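Local atomic coordinates of superoxide dismutase (Anaplasma phagocytophilum, PDB entry 3JS4), a protein that probably converts superoxide radicals into molecular oxygen and hydrogen peroxide by alternately reducing and oxidising an iron ion at its active site. Residues Val79-Ser84 with Arg89-Asn94; Glu72-Ile77 with Ala96-His101; His40-His45 with Phe103-Met108; Thr139-Gly144 with Leu162-Thr167. All blocks are in the same frame, centred on the assembly; numbering follows the deposited sequence.

Contacts 1 to 3 belong to the helical N-terminal part of the chain and share helix 89-106, which meets helix 74-83 in contacts 1 and 2 and helix 39-60 in contact 3. Contact 4, in the C-terminal part, lays helix 131-144 beside strand 161-168. Contacts 1 and 3 are buried, contact 2 partly so, and contact 4 lies at the surface. Contacts 1 and 2 adjoin through Ile91 and Ile77, and contacts 2 and 3 meet at the iron, to which His101 and His45 each give a nitrogen. Aromatic rings dominate contacts 1 and 3, aliphatic packing beside an indole edge contact 2, and small side chains with a bridging water contact 4.

Contact 1 of 4, residues Val79-Ser84 with Arg89-Asn94; sequences VKAHNS and RAIFNN
His82 and Phe92 both hold their rings anti to the backbone N, with chi1 of -165° in the histidine and 160° in the phenylalanine, and from these adjacent helices the two side chains run side by side, pointing the same way. The rings form a T-shaped (edge-to-face) pair. The CD2 edge of His82 points at one face of Phe92 and stands over its centre, with His82 CD2 3.6 Å from Phe92 CZ. The planes are inclined at 66°, and the centroids lie 4.8 Å apart.

Beside the rings, the small methyl of Ala81 allows the helices to come close: the CA atoms of Ala81 and Phe92 are only 5.0 Å apart. Ala81 CB rests 3.6 Å from the backbone N of Phe92 and also touches Phe92 CB, while Ile91 adds its CG2 branch at 3.8 Å from Ala81 CB. Ile91 continues onto Ile77 and Phe66, so its branched side chain fills the interior beside the alanine.

The segments of helix 74-83 and helix 89-106 run roughly antiparallel, as the two arms of a helical hairpin with a short connection. Histidine suits the outer position because its ring is amphipathic: a carbon edge can meet the phenylalanine while the rest stays near solvent. Phe92, buried beside it, also touches Val78 and Asp171. The chemistry across this contact is therefore mainly van der Waals and aromatic, and it implies that close fit and ring packing, rather than polar bonds between the two segments, join the arms of the hairpin here.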
# COMPACT_ATOMS: atom_id res chain seq x y z
N VAL A 79 -14.43 3.01 -4.49
CA VAL A 79 -15.51 2.03 -4.51
C VAL A 79 -16.56 2.41 -5.56
O VAL A 79 -16.92 1.58 -6.38
CB VAL A 79 -16.13 1.86 -3.10
CG1 VAL A 79 -17.34 0.93 -3.13
CG2 VAL A 79 -15.07 1.36 -2.11
N LYS A 80 -16.99 3.66 -5.58
CA LYS A 80 -18.03 4.10 -6.53
C LYS A 80 -17.61 3.98 -8.00
O LYS A 80 -18.38 3.48 -8.84
CB LYS A 80 -18.47 5.53 -6.20
CG LYS A 80 -19.57 5.59 -5.12
CD LYS A 80 -19.56 6.92 -4.37
CE LYS A 80 -20.53 6.90 -3.18
NZ LYS A 80 -20.45 8.18 -2.43
N ALA A 81 -16.38 4.39 -8.31
CA ALA A 81 -15.86 4.30 -9.67
C ALA A 81 -15.74 2.85 -10.10
O ALA A 81 -16.09 2.51 -11.23
CB ALA A 81 -14.51 5.00 -9.78
N HIS A 82 -15.26 1.99 -9.20
CA HIS A 82 -15.15 0.57 -9.51
C HIS A 82 -16.54 -0.01 -9.83
O HIS A 82 -16.70 -0.72 -10.83
CB HIS A 82 -14.46 -0.21 -8.36
CG HIS A 82 -14.00 -1.58 -8.74
ND1 HIS A 82 -14.74 -2.72 -8.50
CD2 HIS A 82 -12.88 -1.99 -9.39
CE1 HIS A 82 -14.10 -3.78 -8.96
NE2 HIS A 82 -12.96 -3.36 -9.50
N ASN A 83 -17.54 0.31 -9.00
CA ASN A 83 -18.89 -0.21 -9.21
C ASN A 83 -19.49 0.25 -10.55
O ASN A 83 -20.36 -0.43 -11.10
CB ASN A 83 -19.83 0.19 -8.06
CG ASN A 83 -19.58 -0.61 -6.76
OD1 ASN A 83 -18.93 -1.67 -6.76
ND2 ASN A 83 -20.13 -0.10 -5.67
N SER A 84 -19.01 1.39 -11.07
CA SER A 84 -19.53 1.93 -12.33
C SER A 84 -19.11 1.15 -13.58
O SER A 84 -19.67 1.38 -14.66
CB SER A 84 -19.08 3.38 -12.50
OG SER A 84 -19.79 4.20 -11.60
N ARG A 89 -13.75 3.50 -14.97
CA ARG A 89 -12.50 2.72 -14.86
C ARG A 89 -11.23 3.58 -14.77
O ARG A 89 -10.35 3.31 -13.95
CB ARG A 89 -12.36 1.70 -16.00
CG ARG A 89 -11.16 0.73 -15.83
CD ARG A 89 -11.36 -0.62 -16.56
NE ARG A 89 -12.57 -1.33 -16.10
CZ ARG A 89 -13.61 -1.67 -16.87
NH1 ARG A 89 -13.62 -1.41 -18.18
NH2 ARG A 89 -14.65 -2.29 -16.32
N ALA A 90 -11.13 4.60 -15.60
CA ALA A 90 -9.98 5.50 -15.53
C ALA A 90 -9.96 6.24 -14.19
O ALA A 90 -8.92 6.40 -13.57
CB ALA A 90 -9.96 6.48 -16.73
N ILE A 91 -11.13 6.69 -13.73
CA ILE A 91 -11.22 7.35 -12.44
C ILE A 91 -10.82 6.38 -11.33
O ILE A 91 -10.05 6.74 -10.44
CB ILE A 91 -12.62 7.95 -12.21
CG1 ILE A 91 -12.79 9.23 -13.06
CG2 ILE A 91 -12.81 8.27 -10.74
CD1 ILE A 91 -14.26 9.76 -13.14
N PHE A 92 -11.32 5.15 -11.39
CA PHE A 92 -10.92 4.13 -10.43
C PHE A 92 -9.41 3.89 -10.42
O PHE A 92 -8.78 3.94 -9.36
CB PHE A 92 -11.64 2.80 -10.69
CG PHE A 92 -10.94 1.61 -10.08
CD1 PHE A 92 -10.95 1.42 -8.70
CD2 PHE A 92 -10.21 0.72 -10.89
CE1 PHE A 92 -10.28 0.33 -8.12
CE2 PHE A 92 -9.52 -0.38 -10.33
CZ PHE A 92 -9.55 -0.57 -8.93
N ASN A 93 -8.83 3.63 -11.59
CA ASN A 93 -7.38 3.38 -11.67
C ASN A 93 -6.58 4.50 -10.99
O ASN A 93 -5.63 4.22 -10.24
CB ASN A 93 -6.93 3.27 -13.13
CG ASN A 93 -7.42 2.01 -13.83
OD1 ASN A 93 -7.75 1.00 -13.18
ND2 ASN A 93 -7.43 2.04 -15.16
N ASN A 94 -6.92 5.76 -11.28
CA ASN A 94 -6.16 6.89 -10.73
C ASN A 94 -6.39 7.18 -9.24
O ASN A 94 -5.41 7.37 -8.50
CB ASN A 94 -6.29 8.17 -11.59
CG ASN A 94 -5.60 8.00 -12.94
OD1 ASN A 94 -4.39 8.23 -13.07
ND2 ASN A 94 -6.36 7.54 -13.95

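Contact 2 of 4, residues Glu72-Ile77 with Ala96-His101; sequences ESLGDI and AQIWNH. With FE (Fe (III) ion), chain E.
Leu74 meets Ile98 through one methyl from each side chain, Leu74 CD1 lying 3.5 Å from Ile98 CG2. The two side chains cross at about a right angle, touching through these branches. Leu74 CB also sits at the edge of the Trp99 indole, near the ring plane, 4.2 Å from Trp99 CD1. Gly75 N adjoins the same corner, 4.0 Å from Trp99 CD1. Trp99 carries its indole anti to the backbone N (chi1 -169°), which brings the pyrrole end to the start of helix 74-83; its broad ring suits this boundary and also stacks with Phe103.

Two residues after Trp99, His101 NE2 binds the iron at 2.2 Å. The opposite ring nitrogen, His101 ND1, donates to Gln97 O at 2.6 Å, with the acceptor lying in the ring plane, so the preceding turn of backbone fixes the rotation of the ring. Gln97 OE1 accepts from Asn100 ND2 at 3.1 Å, and Gln97 NE2 makes a weak hydrogen bond to the iron-bound water.

His45, Asp186 and His190 complete the protein ligands. Ile98 and Leu74 both pack on Leu57 of helix 39-60, whereas Trp99 and Asn100 face Trp152 on strand 149-156, placing helix 89-106 between helices and sheet.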
# COMPACT_ATOMS: atom_id res chain seq x y z
N GLU A 72 -9.85 13.35 1.11
CA GLU A 72 -10.60 12.61 2.13
C GLU A 72 -11.68 11.74 1.51
O GLU A 72 -12.16 10.79 2.14
CB GLU A 72 -11.24 13.57 3.14
CG GLU A 72 -10.60 14.96 3.14
CD GLU A 72 -11.14 15.84 2.01
OE1 GLU A 72 -12.37 15.81 1.76
OE2 GLU A 72 -10.34 16.57 1.38
N SER A 73 -12.08 12.07 0.29
CA SER A 73 -13.09 11.29 -0.42
C SER A 73 -12.48 10.15 -1.23
O SER A 73 -13.22 9.39 -1.86
CB SER A 73 -13.91 12.17 -1.36
OG SER A 73 -14.66 13.14 -0.64
N LEU A 74 -11.15 10.02 -1.24
CA LEU A 74 -10.51 9.03 -2.13
C LEU A 74 -11.07 7.61 -1.95
O LEU A 74 -11.39 6.93 -2.94
CB LEU A 74 -8.98 9.08 -2.05
CG LEU A 74 -8.28 10.22 -2.81
CD1 LEU A 74 -6.79 10.30 -2.48
CD2 LEU A 74 -8.49 10.08 -4.33
N GLY A 75 -11.20 7.18 -0.69
CA GLY A 75 -11.72 5.83 -0.38
C GLY A 75 -13.11 5.62 -0.97
O GLY A 75 -13.37 4.60 -1.61
N ASP A 76 -14.00 6.60 -0.79
CA ASP A 76 -15.34 6.59 -1.37
C ASP A 76 -15.37 6.55 -2.90
O ASP A 76 -16.19 5.86 -3.51
CB ASP A 76 -16.13 7.84 -0.92
CG ASP A 76 -16.63 7.74 0.51
OD1 ASP A 76 -16.69 6.63 1.09
OD2 ASP A 76 -16.98 8.81 1.06
N ILE A 77 -14.48 7.33 -3.51
CA ILE A 77 -14.39 7.43 -4.97
C ILE A 77 -13.94 6.11 -5.57
O ILE A 77 -14.49 5.68 -6.58
CB ILE A 77 -13.42 8.57 -5.42
CG1 ILE A 77 -14.00 9.93 -5.00
CG2 ILE A 77 -13.13 8.48 -6.93
CD1 ILE A 77 -13.02 11.07 -5.07
N ALA A 96 -7.53 5.02 -7.04
CA ALA A 96 -7.02 3.86 -6.32
C ALA A 96 -5.51 3.95 -6.21
O ALA A 96 -4.93 3.69 -5.14
CB ALA A 96 -7.46 2.51 -7.01
N GLN A 97 -4.85 4.32 -7.30
CA GLN A 97 -3.39 4.46 -7.23
C GLN A 97 -2.96 5.56 -6.27
O GLN A 97 -1.93 5.42 -5.59
CB GLN A 97 -2.74 4.59 -8.62
CG GLN A 97 -2.76 3.25 -9.42
CD GLN A 97 -1.85 2.20 -8.83
OE1 GLN A 97 -2.18 1.54 -7.84
NE2 GLN A 97 -0.69 2.02 -9.44
N ILE A 98 -3.73 6.65 -6.18
CA ILE A 98 -3.35 7.70 -5.22
C ILE A 98 -3.48 7.17 -3.79
O ILE A 98 -2.57 7.31 -2.96
CB ILE A 98 -4.18 9.00 -5.35
CG1 ILE A 98 -4.00 9.67 -6.72
CG2 ILE A 98 -3.77 9.98 -4.23
CD1 ILE A 98 -5.13 10.75 -7.01
N TRP A 99 -4.64 6.57 -3.52
CA TRP A 99 -4.92 5.99 -2.19
C TRP A 99 -3.86 4.93 -1.84
O TRP A 99 -3.32 4.94 -0.73
CB TRP A 99 -6.34 5.35 -2.16
CG TRP A 99 -6.79 4.97 -0.73
CD1 TRP A 99 -7.62 5.70 0.10
CD2 TRP A 99 -6.42 3.79 0.02
NE1 TRP A 99 -7.77 5.06 1.31
CE2 TRP A 99 -7.05 3.88 1.29
CE3 TRP A 99 -5.62 2.66 -0.27
CZ2 TRP A 99 -6.90 2.89 2.28
CZ3 TRP A 99 -5.47 1.67 0.72
CH2 TRP A 99 -6.13 1.79 1.98
N ASN A 100 -3.55 4.03 -2.78
CA ASN A 100 -2.54 3.00 -2.54
C ASN A 100 -1.14 3.55 -2.23
O ASN A 100 -0.44 3.04 -1.36
CB ASN A 100 -2.40 2.09 -3.76
CG ASN A 100 -3.67 1.29 -4.06
OD1 ASN A 100 -4.51 1.10 -3.19
ND2 ASN A 100 -3.78 0.81 -5.30
N HIS A 101 -0.71 4.54 -2.99
CA HIS A 101 0.61 5.15 -2.74
C HIS A 101 0.63 5.89 -1.39
O HIS A 101 1.63 5.80 -0.66
CB HIS A 101 1.02 6.08 -3.90
CG HIS A 101 1.49 5.33 -5.11
ND1 HIS A 101 0.61 4.83 -6.05
CD2 HIS A 101 2.73 4.92 -5.49
CE1 HIS A 101 1.30 4.20 -6.99
NE2 HIS A 101 2.58 4.22 -6.66
FE FE E . 4.04 2.76 -7.44
O HOH W 1 2.31 1.56 -8.25

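Contact 3 of 4, residues His40-His45 with Phe103-Met108; sequences HLLDRH and FYWQSM. With FE (Fe (III) ion), chain E.
Tyr104 meets His45 with Tyr104 CE2 3.4 Å from His45 CE1 and the ring planes inclined at 45°. A water joins their polar ends: it accepts from His45 ND1 at 2.7 Å and is hydrogen-bonded to Tyr104 OH at 2.9 Å, lying in the plane of both rings. The hydroxyl has a further partner in Tyr203 OH. Tyrosine suits this place because its ring packs against the histidine while its hydroxyl holds the water.

In Trp105, CG is anti to the carbonyl carbon (chi1 -52°), and the six-membered ring thereby reaches His45 as the edge of a T-shaped pair, the planes at 68°. Trp105 CH2 stands over one face of the imidazole, and Trp105 CZ3 touches Leu42 CD1 at 3.5 Å. Trp105 NE1 bonds His50 ND1. Tyr104 and Trp105, packed on each other, approach His45 from the same side of its ring. The three form an aromatic cluster beside the iron, bound by His45 NE2 at 2.3 Å and by His101, Asp186 and His190.

Helix 39-60 and the end of helix 89-106 thus converge on the metal. Tyr104 touches Asp186 of strand 179-186, and Ser107 packs on Phe216 of helix 214-223.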
# COMPACT_ATOMS: atom_id res chain seq x y z
N HIS A 40 17.09 9.17 -5.79
CA HIS A 40 16.60 9.16 -7.17
C HIS A 40 15.31 8.33 -7.31
O HIS A 40 14.33 8.77 -7.95
CB HIS A 40 17.72 8.64 -8.08
CG HIS A 40 17.38 8.63 -9.54
ND1 HIS A 40 16.74 9.68 -10.17
CD2 HIS A 40 17.66 7.72 -10.51
CE1 HIS A 40 16.61 9.40 -11.46
NE2 HIS A 40 17.16 8.22 -11.69
N LEU A 41 15.30 7.15 -6.72
CA LEU A 41 14.12 6.28 -6.82
C LEU A 41 12.92 6.89 -6.09
O LEU A 41 11.80 6.90 -6.60
CB LEU A 41 14.43 4.89 -6.29
CG LEU A 41 13.28 3.87 -6.18
CD1 LEU A 41 12.54 3.71 -7.50
CD2 LEU A 41 13.91 2.55 -5.75
N LEU A 42 13.17 7.42 -4.90
CA LEU A 42 12.08 8.06 -4.15
C LEU A 42 11.51 9.24 -4.93
O LEU A 42 10.28 9.46 -4.97
CB LEU A 42 12.56 8.54 -2.78
CG LEU A 42 11.47 9.13 -1.86
CD1 LEU A 42 10.28 8.15 -1.65
CD2 LEU A 42 12.08 9.53 -0.52
N ASP A 43 12.40 10.02 -5.53
CA ASP A 43 11.99 11.20 -6.29
C ASP A 43 11.11 10.81 -7.49
O ASP A 43 10.02 11.34 -7.68
CB ASP A 43 13.22 12.03 -6.74
CG ASP A 43 12.84 13.21 -7.63
OD1 ASP A 43 12.18 14.15 -7.14
OD2 ASP A 43 13.19 13.18 -8.82
N ARG A 44 11.58 9.85 -8.28
CA ARG A 44 10.85 9.42 -9.45
C ARG A 44 9.50 8.75 -9.10
O ARG A 44 8.48 9.01 -9.76
CB ARG A 44 11.75 8.54 -10.31
CG ARG A 44 11.15 8.11 -11.66
CD ARG A 44 10.73 9.26 -12.59
NE ARG A 44 11.72 10.32 -12.74
CZ ARG A 44 11.68 11.24 -13.72
NH1 ARG A 44 10.71 11.22 -14.63
NH2 ARG A 44 12.63 12.17 -13.80
N HIS A 45 9.47 7.94 -8.04
CA HIS A 45 8.25 7.23 -7.67
C HIS A 45 7.21 8.21 -7.14
O HIS A 45 6.03 8.15 -7.50
CB HIS A 45 8.59 6.19 -6.59
CG HIS A 45 7.53 5.15 -6.39
ND1 HIS A 45 7.74 4.03 -5.61
CD2 HIS A 45 6.28 5.03 -6.89
CE1 HIS A 45 6.64 3.29 -5.61
NE2 HIS A 45 5.75 3.87 -6.39
N PHE A 103 -0.96 5.05 1.20
CA PHE A 103 -0.89 3.96 2.18
C PHE A 103 0.53 3.37 2.21
O PHE A 103 1.05 3.03 3.29
CB PHE A 103 -1.87 2.85 1.79
CG PHE A 103 -2.37 2.02 2.96
CD1 PHE A 103 -3.23 2.58 3.90
CD2 PHE A 103 -1.97 0.70 3.12
CE1 PHE A 103 -3.69 1.83 4.99
CE2 PHE A 103 -2.43 -0.06 4.19
CZ PHE A 103 -3.31 0.51 5.13
N TYR A 104 1.13 3.25 1.03
CA TYR A 104 2.48 2.68 0.90
C TYR A 104 3.49 3.54 1.66
O TYR A 104 4.35 3.00 2.37
CB TYR A 104 2.84 2.65 -0.58
CG TYR A 104 4.24 2.24 -0.96
CD1 TYR A 104 4.78 1.01 -0.57
CD2 TYR A 104 5.01 3.06 -1.81
CE1 TYR A 104 6.05 0.61 -0.98
CE2 TYR A 104 6.27 2.68 -2.24
CZ TYR A 104 6.78 1.46 -1.83
OH TYR A 104 8.03 1.10 -2.24
N TRP A 105 3.44 4.87 1.48
CA TRP A 105 4.41 5.70 2.18
C TRP A 105 4.28 5.60 3.69
O TRP A 105 5.30 5.64 4.40
CB TRP A 105 4.37 7.18 1.72
CG TRP A 105 4.46 7.37 0.22
CD1 TRP A 105 3.55 8.02 -0.58
CD2 TRP A 105 5.50 6.91 -0.65
NE1 TRP A 105 3.97 7.99 -1.89
CE2 TRP A 105 5.17 7.34 -1.96
CE3 TRP A 105 6.71 6.22 -0.44
CZ2 TRP A 105 5.99 7.07 -3.07
CZ3 TRP A 105 7.52 5.94 -1.54
CH2 TRP A 105 7.14 6.36 -2.84
N GLN A 106 3.04 5.51 4.19
CA GLN A 106 2.82 5.35 5.63
C GLN A 106 3.25 3.97 6.15
O GLN A 106 3.48 3.81 7.37
CB GLN A 106 1.34 5.59 5.96
CG GLN A 106 0.80 6.91 5.46
CD GLN A 106 -0.68 7.09 5.77
OE1 GLN A 106 -1.54 6.86 4.90
NE2 GLN A 106 -0.98 7.49 7.00
N SER A 107 3.36 3.01 5.24
CA SER A 107 3.71 1.63 5.54
C SER A 107 5.23 1.43 5.71
O SER A 107 5.70 0.31 5.89
CB SER A 107 3.18 0.72 4.42
OG SER A 107 1.74 0.67 4.46
N MET A 108 5.99 2.52 5.63
CA MET A 108 7.44 2.44 5.77
C MET A 108 7.86 3.59 6.67
O MET A 108 7.11 4.54 6.85
CB MET A 108 8.12 2.57 4.41
CG MET A 108 7.69 1.52 3.35
SD MET A 108 8.59 1.63 1.79
CE MET A 108 7.85 3.10 1.03
FE FE E . 4.04 2.76 -7.44
O HOH W 2 9.58 2.86 -3.95
O HOH W 1 2.31 1.56 -8.25

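Contact 4 of 4, residues Thr139-Gly144 with Leu162-Thr167; sequences TTSGLG and LKVVST
Ser141 points from its helix toward the strand, and Val164 and Ser166, two residues apart on the same strand face, point back at it. The side chain of Ser141 fits between them: Ser141 CB lies 3.5 Å from Val164 CG1, and Ser141 OG 3.5 Å from Ser166 CB. That oxygen is anti to the backbone N (chi1 173°), which carries it toward Ser166. So small a residue suits the spot, for the CA atoms of Ser141 and Ser166 are only 6.2 Å apart. Valine, favoured in strands by its branched CB, offers one methyl to the helix and also touches Phe128.

The two serine hydroxyls do not bond each other. Instead, a water donates to Ser141 O at 2.6 Å and is hydrogen-bonded to Ser166 OG at 2.8 Å, linking the helix backbone to the strand. Ser166 OG has a second partner in Gln145 OE1, just beyond the segment of helix.

The segments of helix 131-144 and strand 161-168 run almost parallel, 9° apart, with their axes 8.1 Å from each other. Ser141 also reaches Val151 on the adjoining strand 149-156. This is helix-on-sheet packing in the C-terminal alpha/beta domain of iron/manganese superoxide dismutases, where helices accompany a three-stranded antiparallel sheet.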
# COMPACT_ATOMS: atom_id res chain seq x y z
N THR A 139 6.90 -12.68 1.57
CA THR A 139 7.86 -12.78 0.45
C THR A 139 7.26 -13.60 -0.70
O THR A 139 7.34 -13.20 -1.86
CB THR A 139 9.22 -13.39 0.91
OG1 THR A 139 9.78 -12.58 1.96
CG2 THR A 139 10.22 -13.46 -0.25
N THR A 140 6.62 -14.72 -0.36
CA THR A 140 5.97 -15.60 -1.33
C THR A 140 4.90 -14.84 -2.09
O THR A 140 4.72 -15.02 -3.31
CB THR A 140 5.35 -16.82 -0.59
OG1 THR A 140 6.40 -17.58 0.01
CG2 THR A 140 4.54 -17.73 -1.53
N SER A 141 4.15 -14.02 -1.35
CA SER A 141 3.05 -13.28 -1.94
C SER A 141 3.60 -12.24 -2.94
O SER A 141 3.06 -12.07 -4.03
CB SER A 141 2.19 -12.63 -0.86
OG SER A 141 1.21 -11.79 -1.43
N GLY A 142 4.69 -11.59 -2.58
CA GLY A 142 5.26 -10.58 -3.46
C GLY A 142 5.82 -11.16 -4.75
O GLY A 142 5.66 -10.58 -5.81
N LEU A 143 6.48 -12.31 -4.66
CA LEU A 143 7.10 -12.94 -5.83
C LEU A 143 6.03 -13.64 -6.68
O LEU A 143 6.24 -13.93 -7.87
CB LEU A 143 8.22 -13.92 -5.41
CG LEU A 143 9.38 -13.33 -4.59
CD1 LEU A 143 10.33 -14.40 -4.03
CD2 LEU A 143 10.14 -12.31 -5.43
N GLY A 144 4.87 -13.88 -6.05
CA GLY A 144 3.75 -14.58 -6.67
C GLY A 144 2.81 -13.69 -7.47
O GLY A 144 2.05 -14.20 -8.28
N LEU A 162 -4.56 -12.14 11.09
CA LEU A 162 -3.84 -11.43 10.06
C LEU A 162 -3.68 -12.37 8.87
O LEU A 162 -3.61 -13.59 9.04
CB LEU A 162 -2.46 -10.98 10.57
CG LEU A 162 -2.42 -10.12 11.85
CD1 LEU A 162 -0.96 -9.95 12.29
CD2 LEU A 162 -3.05 -8.74 11.63
N LYS A 163 -3.67 -11.79 7.67
CA LYS A 163 -3.43 -12.53 6.43
C LYS A 163 -2.53 -11.68 5.54
O LYS A 163 -2.50 -10.45 5.67
CB LYS A 163 -4.74 -12.78 5.68
CG LYS A 163 -5.77 -13.69 6.38
CD LYS A 163 -5.34 -15.12 6.43
CE LYS A 163 -6.29 -15.95 7.30
NZ LYS A 163 -5.85 -17.36 7.34
N VAL A 164 -1.80 -12.33 4.64
CA VAL A 164 -1.16 -11.63 3.53
C VAL A 164 -1.91 -11.94 2.23
O VAL A 164 -2.18 -13.12 1.93
CB VAL A 164 0.31 -12.02 3.40
CG1 VAL A 164 0.95 -11.32 2.19
CG2 VAL A 164 1.09 -11.68 4.71
N VAL A 165 -2.30 -10.90 1.49
CA VAL A 165 -2.91 -11.10 0.16
C VAL A 165 -2.23 -10.18 -0.86
O VAL A 165 -1.70 -9.16 -0.49
CB VAL A 165 -4.45 -10.85 0.14
CG1 VAL A 165 -5.20 -11.82 1.09
CG2 VAL A 165 -4.81 -9.39 0.50
N SER A 166 -2.29 -10.52 -2.14
CA SER A 166 -1.83 -9.59 -3.16
C SER A 166 -2.96 -9.17 -4.10
O SER A 166 -4.00 -9.85 -4.22
CB SER A 166 -0.63 -10.14 -3.93
OG SER A 166 -0.93 -11.39 -4.53
N THR A 167 -2.78 -8.00 -4.71
CA THR A 167 -3.72 -7.54 -5.71
C THR A 167 -3.00 -7.15 -7.01
O THR A 167 -1.80 -6.83 -7.02
CB THR A 167 -4.52 -6.34 -5.20
OG1 THR A 167 -3.61 -5.28 -4.84
CG2 THR A 167 -5.38 -6.75 -3.98
O HOH W 3 0.92 -13.43 -4.78